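Local atomic coordinates of porin (Acinetobacter baumannii AB307-0294, PDB entry 5DL7), a protein that probably acts as an outer-membrane porin, forming a beta-barrel channel through which small molecules could cross, and binds calcium ions. Residues A[92-97]-A[104-109]; A[306-311]-A[408-413]; A[293-296]-A[300-303]; A[214-217]-A[223-226]. One frame throughout, in Å; residues are numbered along the deposited sequence.

Interaction 1. Residues A[92-97]-A[104-109]; sequences GLLPVN and DYYGKI. With CA (calcium ion), chain C; CA (calcium ion), chain E.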
loop_
_atom_site.group_PDB
_atom_site.type_symbol
_atom_site.label_atom_id
_atom_site.label_comp_id
_atom_site.label_asym_id
_atom_site.label_seq_id
_atom_site.Cartn_x
_atom_site.Cartn_y
_atom_site.Cartn_z
ATOM N N GLY A 92 10.024 3.722 -9.315
ATOM C CA GLY A 92 9.802 4.058 -7.961
ATOM C C GLY A 92 10.758 3.529 -6.865
ATOM O O GLY A 92 10.602 3.792 -5.701
ATOM N N LEU A 93 11.705 2.699 -7.256
ATOM C CA LEU A 93 12.662 2.178 -6.351
ATOM C C LEU A 93 13.759 3.226 -6.037
ATOM O O LEU A 93 14.505 3.075 -5.130
ATOM C CB LEU A 93 13.399 0.908 -6.924
ATOM C CG LEU A 93 12.499 -0.335 -7.100
ATOM C CD1 LEU A 93 13.340 -1.504 -7.512
ATOM C CD2 LEU A 93 11.776 -0.690 -5.795
ATOM N N LEU A 94 14.013 4.111 -7.027
ATOM C CA LEU A 94 15.159 5.055 -6.930
ATOM C C LEU A 94 14.641 6.483 -7.401
ATOM O O LEU A 94 13.728 6.564 -8.303
ATOM C CB LEU A 94 16.247 4.661 -7.894
ATOM C CG LEU A 94 16.995 3.337 -7.556
ATOM C CD1 LEU A 94 17.758 2.848 -8.775
ATOM C CD2 LEU A 94 17.940 3.579 -6.402
ATOM N N PRO A 95 15.222 7.517 -6.834
ATOM C CA PRO A 95 14.946 8.901 -7.363
ATOM C C PRO A 95 15.372 9.009 -8.797
ATOM O O PRO A 95 16.419 8.434 -9.261
ATOM C CB PRO A 95 15.678 9.813 -6.420
ATOM C CG PRO A 95 16.110 8.927 -5.234
ATOM C CD PRO A 95 16.307 7.564 -5.846
ATOM N N VAL A 96 14.476 9.645 -9.580
ATOM C CA VAL A 96 14.813 9.819 -11.022
ATOM C C VAL A 96 14.803 11.327 -11.348
ATOM O O VAL A 96 13.843 11.994 -10.976
ATOM C CB VAL A 96 13.751 9.102 -11.882
ATOM C CG1 VAL A 96 13.962 9.353 -13.312
ATOM C CG2 VAL A 96 13.915 7.540 -11.718
ATOM N N ASN A 97 15.823 11.780 -12.041
ATOM C CA ASN A 97 15.948 13.176 -12.406
ATOM C C ASN A 97 15.144 13.510 -13.647
ATOM O O ASN A 97 14.594 12.628 -14.423
ATOM C CB ASN A 97 17.396 13.422 -12.651
ATOM C CG ASN A 97 18.196 13.252 -11.356
ATOM O OD1 ASN A 97 17.876 13.862 -10.414
ATOM N ND2 ASN A 97 19.141 12.361 -11.321
ATOM N N ASP A 104 22.085 7.405 -7.774
ATOM C CA ASP A 104 22.684 6.108 -7.520
ATOM C C ASP A 104 22.674 5.688 -6.042
ATOM O O ASP A 104 22.870 4.477 -5.743
ATOM C CB ASP A 104 24.019 6.026 -8.105
ATOM C CG ASP A 104 23.950 6.113 -9.632
ATOM O OD1 ASP A 104 23.021 5.566 -10.312
ATOM O OD2 ASP A 104 24.741 6.852 -10.186
ATOM N N TYR A 105 22.404 6.670 -5.166
ATOM C CA TYR A 105 22.427 6.534 -3.765
ATOM C C TYR A 105 21.403 7.484 -3.221
ATOM O O TYR A 105 21.253 8.558 -3.812
ATOM C CB TYR A 105 23.745 6.703 -3.133
ATOM C CG TYR A 105 23.545 6.832 -1.751
ATOM C CD1 TYR A 105 23.406 5.690 -0.967
ATOM C CD2 TYR A 105 23.439 8.091 -1.129
ATOM C CE1 TYR A 105 23.163 5.728 0.429
ATOM C CE2 TYR A 105 23.102 8.167 0.246
ATOM C CZ TYR A 105 22.957 7.025 1.039
ATOM O OH TYR A 105 22.877 7.026 2.441
ATOM N N TYR A 106 20.570 7.044 -2.250
ATOM C CA TYR A 106 19.763 7.980 -1.542
ATOM C C TYR A 106 19.548 7.527 -0.159
ATOM O O TYR A 106 19.315 6.263 0.101
ATOM C CB TYR A 106 18.453 8.303 -2.183
ATOM C CG TYR A 106 17.289 7.228 -2.291
ATOM C CD1 TYR A 106 17.499 5.999 -2.926
ATOM C CD2 TYR A 106 15.975 7.532 -1.867
ATOM C CE1 TYR A 106 16.379 5.074 -3.099
ATOM C CE2 TYR A 106 14.849 6.637 -2.024
ATOM C CZ TYR A 106 15.150 5.365 -2.677
ATOM O OH TYR A 106 14.075 4.573 -2.908
ATOM N N GLY A 107 19.514 8.500 0.756
ATOM C CA GLY A 107 19.477 8.209 2.186
ATOM C C GLY A 107 18.493 9.127 2.893
ATOM O O GLY A 107 18.290 10.220 2.368
ATOM N N LYS A 108 17.834 8.730 4.031
ATOM C CA LYS A 108 16.876 9.611 4.660
ATOM C C LYS A 108 16.525 9.082 6.048
ATOM O O LYS A 108 16.776 7.844 6.339
ATOM C CB LYS A 108 15.587 9.864 3.916
ATOM C CG LYS A 108 15.045 8.640 3.163
ATOM C CD LYS A 108 13.738 8.818 2.526
ATOM C CE LYS A 108 13.409 7.698 1.589
ATOM N NZ LYS A 108 12.113 7.845 0.928
ATOM N N ILE A 109 16.268 9.968 6.941
ATOM C CA ILE A 109 16.068 9.566 8.342
ATOM C C ILE A 109 14.761 10.197 8.817
ATOM O O ILE A 109 14.541 11.421 8.589
ATOM C CB ILE A 109 17.224 9.801 9.272
ATOM C CG1 ILE A 109 16.853 9.445 10.739
ATOM C CG2 ILE A 109 17.639 11.264 9.358
ATOM C CD1 ILE A 109 18.063 9.308 11.599
HETATM CA CA CA C . 18.850 14.064 -8.270
HETATM CA CA CA E . 22.978 7.472 -12.149
HETATM O O HOH W 1 11.323 3.443 -3.019
HETATM O O HOH W 2 16.590 13.926 -7.687
HETATM O O HOH W 3 23.329 9.620 -11.857
HETATM O O HOH W 4 21.823 5.572 -13.376
#

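Interaction 2. Residues A[306-311]-A[408-413]; sequences DFMSSD and ETRLNV. With C8E ((hydroxyethyloxy)tri(ethyloxy)octane), chain K.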
loop_
_atom_site.group_PDB
_atom_site.type_symbol
_atom_site.label_atom_id
_atom_site.label_comp_id
_atom_site.label_asym_id
_atom_site.label_seq_id
_atom_site.Cartn_x
_atom_site.Cartn_y
_atom_site.Cartn_z
ATOM N N ASP A 306 -5.718 -5.269 -4.223
ATOM C CA ASP A 306 -4.469 -4.462 -4.351
ATOM C C ASP A 306 -3.540 -5.107 -5.394
ATOM O O ASP A 306 -2.547 -5.743 -5.154
ATOM C CB ASP A 306 -3.719 -4.446 -3.033
ATOM C CG ASP A 306 -3.372 -5.865 -2.498
ATOM O OD1 ASP A 306 -4.107 -7.030 -2.794
ATOM O OD2 ASP A 306 -2.352 -5.913 -1.653
ATOM N N PHE A 307 -3.920 -4.974 -6.658
ATOM C CA PHE A 307 -3.165 -5.598 -7.809
ATOM C C PHE A 307 -1.949 -4.805 -8.279
ATOM O O PHE A 307 -1.894 -3.556 -7.951
ATOM C CB PHE A 307 -4.184 -5.750 -8.936
ATOM C CG PHE A 307 -4.953 -7.081 -8.854
ATOM C CD1 PHE A 307 -5.862 -7.321 -7.845
ATOM C CD2 PHE A 307 -4.723 -8.090 -9.729
ATOM C CE1 PHE A 307 -6.608 -8.517 -7.806
ATOM C CE2 PHE A 307 -5.408 -9.325 -9.660
ATOM C CZ PHE A 307 -6.342 -9.539 -8.675
ATOM N N MET A 308 -1.025 -5.419 -8.903
ATOM C CA MET A 308 0.295 -4.949 -9.225
ATOM C C MET A 308 0.257 -3.801 -10.248
ATOM O O MET A 308 1.028 -2.812 -10.113
ATOM C CB MET A 308 1.211 -6.048 -9.650
ATOM C CG MET A 308 1.459 -6.977 -8.462
ATOM S SD MET A 308 2.221 -8.571 -9.116
ATOM C CE MET A 308 3.710 -8.018 -9.882
ATOM N N SER A 309 -0.567 -3.944 -11.289
ATOM C CA SER A 309 -0.296 -3.218 -12.541
ATOM C C SER A 309 -1.379 -2.114 -12.801
ATOM O O SER A 309 -1.260 -1.476 -13.853
ATOM C CB SER A 309 -0.246 -4.143 -13.754
ATOM O OG SER A 309 0.775 -5.111 -13.521
ATOM N N SER A 310 -2.386 -1.980 -11.932
ATOM C CA SER A 310 -3.400 -0.934 -12.035
ATOM C C SER A 310 -4.039 -0.796 -10.680
ATOM O O SER A 310 -4.045 -1.749 -9.887
ATOM C CB SER A 310 -4.519 -1.348 -13.035
ATOM O OG SER A 310 -5.679 -0.456 -13.080
ATOM N N ASP A 311 -4.740 0.308 -10.469
ATOM C CA ASP A 311 -5.521 0.528 -9.273
ATOM C C ASP A 311 -6.928 -0.012 -9.304
ATOM O O ASP A 311 -7.536 -0.077 -8.196
ATOM C CB ASP A 311 -5.416 1.944 -8.778
ATOM C CG ASP A 311 -6.163 2.914 -9.476
ATOM O OD1 ASP A 311 -7.026 2.666 -10.386
ATOM O OD2 ASP A 311 -6.363 3.969 -8.858
ATOM N N GLU A 408 4.653 -7.710 -15.818
ATOM C CA GLU A 408 5.343 -7.052 -14.697
ATOM C C GLU A 408 5.942 -8.172 -13.821
ATOM O O GLU A 408 5.224 -9.184 -13.532
ATOM C CB GLU A 408 4.395 -6.185 -13.928
ATOM C CG GLU A 408 4.972 -5.538 -12.702
ATOM C CD GLU A 408 4.092 -4.462 -12.021
ATOM O OE1 GLU A 408 3.227 -3.909 -12.719
ATOM O OE2 GLU A 408 4.381 -4.190 -10.835
ATOM N N THR A 409 7.199 -8.034 -13.410
ATOM C CA THR A 409 7.852 -8.973 -12.548
ATOM C C THR A 409 8.426 -8.136 -11.340
ATOM O O THR A 409 8.893 -7.027 -11.525
ATOM C CB THR A 409 9.103 -9.540 -13.284
ATOM O OG1 THR A 409 8.636 -10.297 -14.393
ATOM C CG2 THR A 409 9.836 -10.384 -12.345
ATOM N N ARG A 410 8.233 -8.598 -10.129
ATOM C CA ARG A 410 8.907 -8.016 -8.962
ATOM C C ARG A 410 9.591 -9.200 -8.254
ATOM O O ARG A 410 9.004 -10.215 -7.987
ATOM C CB ARG A 410 7.928 -7.374 -7.932
ATOM C CG ARG A 410 7.126 -6.241 -8.512
ATOM C CD ARG A 410 6.117 -5.616 -7.474
ATOM N NE ARG A 410 5.251 -4.685 -8.199
ATOM C CZ ARG A 410 4.325 -3.951 -7.603
ATOM N NH1 ARG A 410 4.193 -3.985 -6.307
ATOM N NH2 ARG A 410 3.468 -3.324 -8.323
ATOM N N LEU A 411 10.892 -9.054 -7.955
ATOM C CA LEU A 411 11.659 -10.040 -7.206
ATOM C C LEU A 411 12.233 -9.368 -5.962
ATOM O O LEU A 411 12.753 -8.259 -6.055
ATOM C CB LEU A 411 12.792 -10.561 -8.052
ATOM C CG LEU A 411 12.383 -11.198 -9.420
ATOM C CD1 LEU A 411 13.682 -11.563 -10.249
ATOM C CD2 LEU A 411 11.414 -12.360 -9.299
ATOM N N ASN A 412 12.070 -10.012 -4.858
ATOM C CA ASN A 412 12.508 -9.547 -3.561
ATOM C C ASN A 412 13.314 -10.504 -2.822
ATOM O O ASN A 412 12.925 -11.707 -2.660
ATOM C CB ASN A 412 11.296 -9.145 -2.659
ATOM C CG ASN A 412 10.386 -8.106 -3.315
ATOM O OD1 ASN A 412 9.419 -8.369 -4.049
ATOM N ND2 ASN A 412 10.771 -6.821 -3.107
ATOM N N VAL A 413 14.448 -10.103 -2.260
ATOM C CA VAL A 413 15.118 -10.888 -1.228
ATOM C C VAL A 413 15.327 -9.974 -0.038
ATOM O O VAL A 413 15.877 -8.878 -0.201
ATOM C CB VAL A 413 16.484 -11.502 -1.681
ATOM C CG1 VAL A 413 17.089 -12.216 -0.550
ATOM C CG2 VAL A 413 16.280 -12.369 -2.967
HETATM O O12 C8E K . 19.149 -6.352 -14.611
HETATM C C13 C8E K . 19.663 -7.175 -13.590
HETATM C C14 C8E K . 18.524 -7.786 -12.791
HETATM O O15 C8E K . 18.988 -8.812 -11.907
HETATM C C16 C8E K . 17.948 -9.615 -11.298
HETATM C C17 C8E K . 18.421 -9.790 -9.879
HETATM O O18 C8E K . 17.617 -10.648 -9.071
HETATM C C19 C8E K . 17.526 -10.151 -7.723
HETATM C C20 C8E K . 16.416 -10.785 -6.892
HETATM O O21 C8E K . 15.817 -9.801 -5.958
#

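Interaction 3. Residues A[293-296]-A[300-303]; sequences LPFL and ESPV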
loop_
_atom_site.group_PDB
_atom_site.type_symbol
_atom_site.label_atom_id
_atom_site.label_comp_id
_atom_site.label_asym_id
_atom_site.label_seq_id
_atom_site.Cartn_x
_atom_site.Cartn_y
_atom_site.Cartn_z
ATOM N N LEU A 293 -12.371 7.189 -7.593
ATOM C CA LEU A 293 -11.968 7.265 -6.195
ATOM C C LEU A 293 -10.664 8.119 -5.978
ATOM O O LEU A 293 -9.667 7.803 -6.579
ATOM C CB LEU A 293 -11.626 5.888 -5.633
ATOM C CG LEU A 293 -11.212 5.744 -4.174
ATOM C CD1 LEU A 293 -12.310 6.155 -3.224
ATOM C CD2 LEU A 293 -10.619 4.385 -3.903
ATOM N N PRO A 294 -10.745 9.147 -5.196
ATOM C CA PRO A 294 -9.487 9.863 -4.795
ATOM C C PRO A 294 -8.814 9.244 -3.614
ATOM O O PRO A 294 -9.436 8.642 -2.746
ATOM C CB PRO A 294 -9.926 11.295 -4.399
ATOM C CG PRO A 294 -11.323 10.999 -3.775
ATOM C CD PRO A 294 -11.903 9.816 -4.535
ATOM N N PHE A 295 -7.471 9.459 -3.556
ATOM C CA PHE A 295 -6.653 9.052 -2.413
ATOM C C PHE A 295 -5.328 9.811 -2.456
ATOM O O PHE A 295 -5.078 10.431 -3.500
ATOM C CB PHE A 295 -6.487 7.497 -2.315
ATOM C CG PHE A 295 -6.141 6.816 -3.640
ATOM C CD1 PHE A 295 -4.784 6.670 -3.986
ATOM C CD2 PHE A 295 -7.150 6.284 -4.468
ATOM C CE1 PHE A 295 -4.454 6.063 -5.150
ATOM C CE2 PHE A 295 -6.861 5.732 -5.668
ATOM C CZ PHE A 295 -5.492 5.645 -6.041
ATOM N N LEU A 296 -4.561 9.703 -1.438
ATOM C CA LEU A 296 -3.318 10.509 -1.349
ATOM C C LEU A 296 -2.329 10.124 -2.405
ATOM O O LEU A 296 -2.236 8.972 -2.840
ATOM C CB LEU A 296 -2.765 10.457 0.082
ATOM C CG LEU A 296 -3.628 11.191 1.061
ATOM C CD1 LEU A 296 -3.242 10.787 2.503
ATOM C CD2 LEU A 296 -3.460 12.699 1.019
ATOM N N GLU A 300 -0.838 3.328 -3.381
ATOM C CA GLU A 300 -1.784 2.444 -4.039
ATOM C C GLU A 300 -3.151 2.826 -3.623
ATOM O O GLU A 300 -3.448 3.395 -2.551
ATOM C CB GLU A 300 -1.436 0.963 -3.647
ATOM C CG GLU A 300 -0.153 0.466 -4.362
ATOM C CD GLU A 300 1.187 1.194 -3.890
ATOM O OE1 GLU A 300 1.296 1.289 -2.594
ATOM O OE2 GLU A 300 1.950 1.504 -4.850
ATOM N N SER A 301 -4.158 2.507 -4.498
ATOM C CA SER A 301 -5.579 2.659 -4.017
ATOM C C SER A 301 -5.862 1.853 -2.790
ATOM O O SER A 301 -5.311 0.726 -2.591
ATOM C CB SER A 301 -6.500 2.129 -5.178
ATOM O OG SER A 301 -7.856 2.175 -4.706
ATOM N N PRO A 302 -6.614 2.370 -1.875
ATOM C CA PRO A 302 -6.932 1.736 -0.604
ATOM C C PRO A 302 -8.000 0.663 -0.573
ATOM O O PRO A 302 -8.327 0.147 0.473
ATOM C CB PRO A 302 -7.288 2.909 0.312
ATOM C CG PRO A 302 -8.046 3.760 -0.628
ATOM C CD PRO A 302 -7.155 3.755 -1.900
ATOM N N VAL A 303 -8.472 0.291 -1.749
ATOM C CA VAL A 303 -9.556 -0.697 -1.880
ATOM C C VAL A 303 -9.040 -2.098 -1.668
ATOM O O VAL A 303 -7.869 -2.364 -1.567
ATOM C CB VAL A 303 -10.183 -0.509 -3.297
ATOM C CG1 VAL A 303 -10.724 0.892 -3.555
ATOM C CG2 VAL A 303 -9.243 -0.948 -4.374
#

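Interaction 4. Residues A[214-217]-A[223-226]; sequences AYHA and YQQQ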
loop_
_atom_site.group_PDB
_atom_site.type_symbol
_atom_site.label_atom_id
_atom_site.label_comp_id
_atom_site.label_asym_id
_atom_site.label_seq_id
_atom_site.Cartn_x
_atom_site.Cartn_y
_atom_site.Cartn_z
ATOM N N ALA A 214 -14.142 2.806 11.134
ATOM C CA ALA A 214 -14.829 4.016 10.620
ATOM C C ALA A 214 -13.800 5.138 10.757
ATOM O O ALA A 214 -13.280 5.383 11.802
ATOM C CB ALA A 214 -16.111 4.324 11.323
ATOM N N TYR A 215 -13.658 5.907 9.669
ATOM C CA TYR A 215 -12.777 7.069 9.717
ATOM C C TYR A 215 -13.366 8.175 8.819
ATOM O O TYR A 215 -14.073 7.936 7.828
ATOM C CB TYR A 215 -11.356 6.777 9.149
ATOM C CG TYR A 215 -10.607 5.754 9.968
ATOM C CD1 TYR A 215 -9.914 6.095 11.081
ATOM C CD2 TYR A 215 -10.713 4.422 9.536
ATOM C CE1 TYR A 215 -9.363 5.090 11.923
ATOM C CE2 TYR A 215 -10.126 3.424 10.347
ATOM C CZ TYR A 215 -9.508 3.783 11.478
ATOM O OH TYR A 215 -8.944 2.747 12.213
ATOM N N HIS A 216 -13.043 9.378 9.174
ATOM C CA HIS A 216 -13.285 10.598 8.397
ATOM C C HIS A 216 -11.934 11.301 8.092
ATOM O O HIS A 216 -11.072 11.315 8.921
ATOM C CB HIS A 216 -14.247 11.605 9.126
ATOM C CG HIS A 216 -14.247 12.984 8.518
ATOM N ND1 HIS A 216 -14.912 13.270 7.346
ATOM C CD2 HIS A 216 -13.566 14.101 8.848
ATOM C CE1 HIS A 216 -14.670 14.519 7.008
ATOM N NE2 HIS A 216 -13.934 15.076 7.928
ATOM N N ALA A 217 -11.831 11.874 6.927
ATOM C CA ALA A 217 -10.597 12.544 6.481
ATOM C C ALA A 217 -10.971 13.801 5.629
ATOM O O ALA A 217 -11.997 13.859 4.942
ATOM C CB ALA A 217 -9.727 11.696 5.619
ATOM N N TYR A 223 -10.477 17.278 -1.043
ATOM C CA TYR A 223 -11.610 16.326 -0.841
ATOM C C TYR A 223 -11.845 16.088 0.651
ATOM O O TYR A 223 -10.907 16.223 1.461
ATOM C CB TYR A 223 -11.492 15.053 -1.592
ATOM C CG TYR A 223 -10.404 14.126 -1.168
ATOM C CD1 TYR A 223 -10.564 13.355 0.014
ATOM C CD2 TYR A 223 -9.228 13.941 -1.816
ATOM C CE1 TYR A 223 -9.568 12.480 0.396
ATOM C CE2 TYR A 223 -8.243 13.035 -1.446
ATOM C CZ TYR A 223 -8.316 12.326 -0.329
ATOM O OH TYR A 223 -7.378 11.458 0.143
ATOM N N GLN A 224 -13.071 15.618 0.931
ATOM C CA GLN A 224 -13.410 14.963 2.236
ATOM C C GLN A 224 -13.749 13.534 1.906
ATOM O O GLN A 224 -14.368 13.256 0.874
ATOM C CB GLN A 224 -14.587 15.656 2.969
ATOM C CG GLN A 224 -14.125 16.945 3.498
ATOM C CD GLN A 224 -15.245 17.709 4.200
ATOM O OE1 GLN A 224 -15.223 19.039 4.296
ATOM N NE2 GLN A 224 -16.219 16.964 4.630
ATOM N N GLN A 225 -13.426 12.622 2.801
ATOM C CA GLN A 225 -13.605 11.206 2.574
ATOM C C GLN A 225 -14.025 10.481 3.895
ATOM O O GLN A 225 -13.399 10.790 4.891
ATOM C CB GLN A 225 -12.410 10.600 1.928
ATOM C CG GLN A 225 -12.470 9.127 1.636
ATOM C CD GLN A 225 -11.188 8.707 0.918
ATOM O OE1 GLN A 225 -10.180 8.382 1.535
ATOM N NE2 GLN A 225 -11.259 8.744 -0.436
ATOM N N GLN A 226 -15.080 9.684 3.792
ATOM C CA GLN A 226 -15.339 8.761 4.920
ATOM C C GLN A 226 -15.148 7.323 4.551
ATOM O O GLN A 226 -15.250 6.924 3.313
ATOM C CB GLN A 226 -16.775 8.920 5.302
ATOM C CG GLN A 226 -17.167 10.252 5.916
ATOM C CD GLN A 226 -17.367 11.350 4.846
ATOM O OE1 GLN A 226 -17.972 11.114 3.800
ATOM N NE2 GLN A 226 -16.763 12.458 5.100
#

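Interaction 1. Residues A[92-97]-A[104-109]
Pro-95 sets its CD over the phenol of Tyr-106, above the middle of one ring face, 3.6 Å from the ring centroid and 14° off the normal, a CH-pi contact in which CG also rests against the CG–CD2 side. At the far end of the same ring the hydroxyl donates to a backbone carbonyl, Tyr-106 OH to Leu-93 O at 2.7 Å, approaching from well above the carbonyl plane. Leu-94 adds an oblique methyl, its CD2 3.9 Å from CE1 of Tyr-106. A water then donates to both Tyr-106 OH and Gly-92 O, so the hydroxyl is tied to two successive carbonyl positions of the loop. The tyrosine reaches them because its CG sits between the backbone N and the carbonyl carbon (chi1 68°), which lifts the ring off strand 105-117 toward 92-97. Phe-142 meets that ring edge-to-face.

Further out, two calcium ions hold the ends of the two segments. Asn-97 OD1 binds one at 2.4 Å, together with Asp-103, while Asp-104 grips the other with both carboxylate oxygens, 2.6 Å through OD1 and 2.7 Å through OD2, helped by the carbonyl of Arg-102. Water ligands contribute to both metals. A loop that folds back on the strand it leads into, with calcium bound beside it, fits the long strand connections of an OprD-family beta-barrel.

Interaction 2. Residues A[306-311]-A[408-413]
Ser-309 donates its hydroxyl to the carboxylate of Glu-408, OG to OE1 at 2.8 Å, meeting the oxygen from above the carboxylate plane. That bond belongs to the tight part of the contact, where polar atoms are buried and multiply held. OE1 of Glu-408 is also salt-bridged to Arg-34, and OE2 is gripped side-on by Arg-410 on the same strand. Both NE and NH2 of Arg-410 reach Glu-408 OE2 at 2.8 Å and lie close to coplanar with it, which should keep the guanidinium from turning. Flanked by two arginines, the carboxylate is probably kept ionised.

Met-308 completes this packed part by van der Waals contact of its side chain alone. Its CB and CG lie over one face of the guanidinium, CB 3.8 Å from Arg-410 NH2. The bend at chi3 (60°) swings CE back to within 4.0 Å of Glu-408 CG. The looser side is the other face of the strand, where the partly exposed Leu-411 merely brushes a bound detergent, its CB 3.8 Å from O21 of that molecule. A loop leaning on charged, inward side chains of a wall strand, with detergent on the outward ones, is consistent with an OprD-family barrel in which a long loop folds into the channel.

Interaction 3. Residues A[293-296]-A[300-303]
Two torsions set up this contact between Phe-295 and Leu-293 on one side and Ser-301, Pro-302 and Val-303 on the other. Phe-295 holds CG between its own N and carbonyl carbon (chi1 46°), which lays the ring against the backbone at Ser-301. Leu-293, with CG opposite the backbone N (chi1 -179°), sends CD2 in among Ser-301, Pro-302 and Val-303.

The ring is met on one face by Ser-301, whose CA sits over its centre, 3.6 Å from the centroid and 14° from the normal, a CH-pi contact made by the main chain itself. CB of Ser-301 lies 3.7 Å from CE2 of Phe-295 and close to CZ. Pro-302 comes in obliquely, its CD 3.6 Å from Phe-295 CD2. Both segments lie in the long connection between strands 278-288 and 318-327, part of an OprD-family beta-barrel, and this packing folds that connection back upon itself without a single hydrogen bond between them.

Leu-293 CD2 fills the other end, 3.5 Å from Val-303 CG1, the two side chains sliding past each other in opposite directions. The same methyl also touches Ser-301 OG at 3.6 Å, while that hydroxyl bonds to Ser-313. Where the packing meets the barrel wall, Leu-293 and Pro-302 both rest on Phe-249 of strand 240-253. The carboxylate of Glu-300 takes no part across the contact; it is salt-bridged to Arg-172 and bonded to Ser-137.

Interaction 4. Residues A[214-217]-A[223-226]
His-216 and Gln-226 face each other as a non-hydrogen-bonded pair of the antiparallel beta hairpin formed by strands 210-219 and 223-235, two neighbouring staves of the porin barrel. Next to them, Ala-217 and Gln-225 make the hydrogen-bonded pair, with Ala-217 N to Gln-225 O at 2.8 Å and Gln-225 N to Ala-217 O at 2.9 Å.

The side chain of Gln-226 can be followed outward. Its CB starts 3.8 Å from the carbonyl oxygen of Tyr-215, and the chain then bends at chi2 (80°), bringing CG and CD each to 4.0 Å from His-216 ND1. This bend folds the amide alongside the imidazole, and the two planes end nearly coplanar, 6° apart. OE1 is taken by Asn-250 of the next strand, so the amide spans two neighbours and its rotation is fixed from both ends. The imidazole is held likewise, since NE2 of His-216 is bonded to Tyr-199 OH on strand 198-206. A relay of polar side chains thus crosses four strands on the face that carries His-216 and Gln-226. At the tip, NE2 of Gln-226 donates to His-216 ND1 at 3.0 Å, with an angle of 160° at the hydrogen and the donor nitrogen within the ring plane.

All four contacts belong to one beta-barrel, but only interaction 4 joins strand to strand; interactions 1 and 2 lay a loop on a strand, and interaction 3 packs a loop on itself. Interactions 1 and 2 are buried, whereas 3 and 4 are partly so. Their chemistry differs: a tyrosine packed against and hydrogen-bonded to the loop, with calcium nearby, in 1, a charged cluster in 2, apolar packing in 3, main-chain and amide bonds in 4. Interactions 2 and 3 share the connection between strands 278-288 and 318-327 and meet where Asp-311 packs on Phe-295 and Ser-301. Interaction 3 in turn touches interaction 4, Pro-294 O probably accepting from Gln-225 NE2. Interaction 1 touches none of the others.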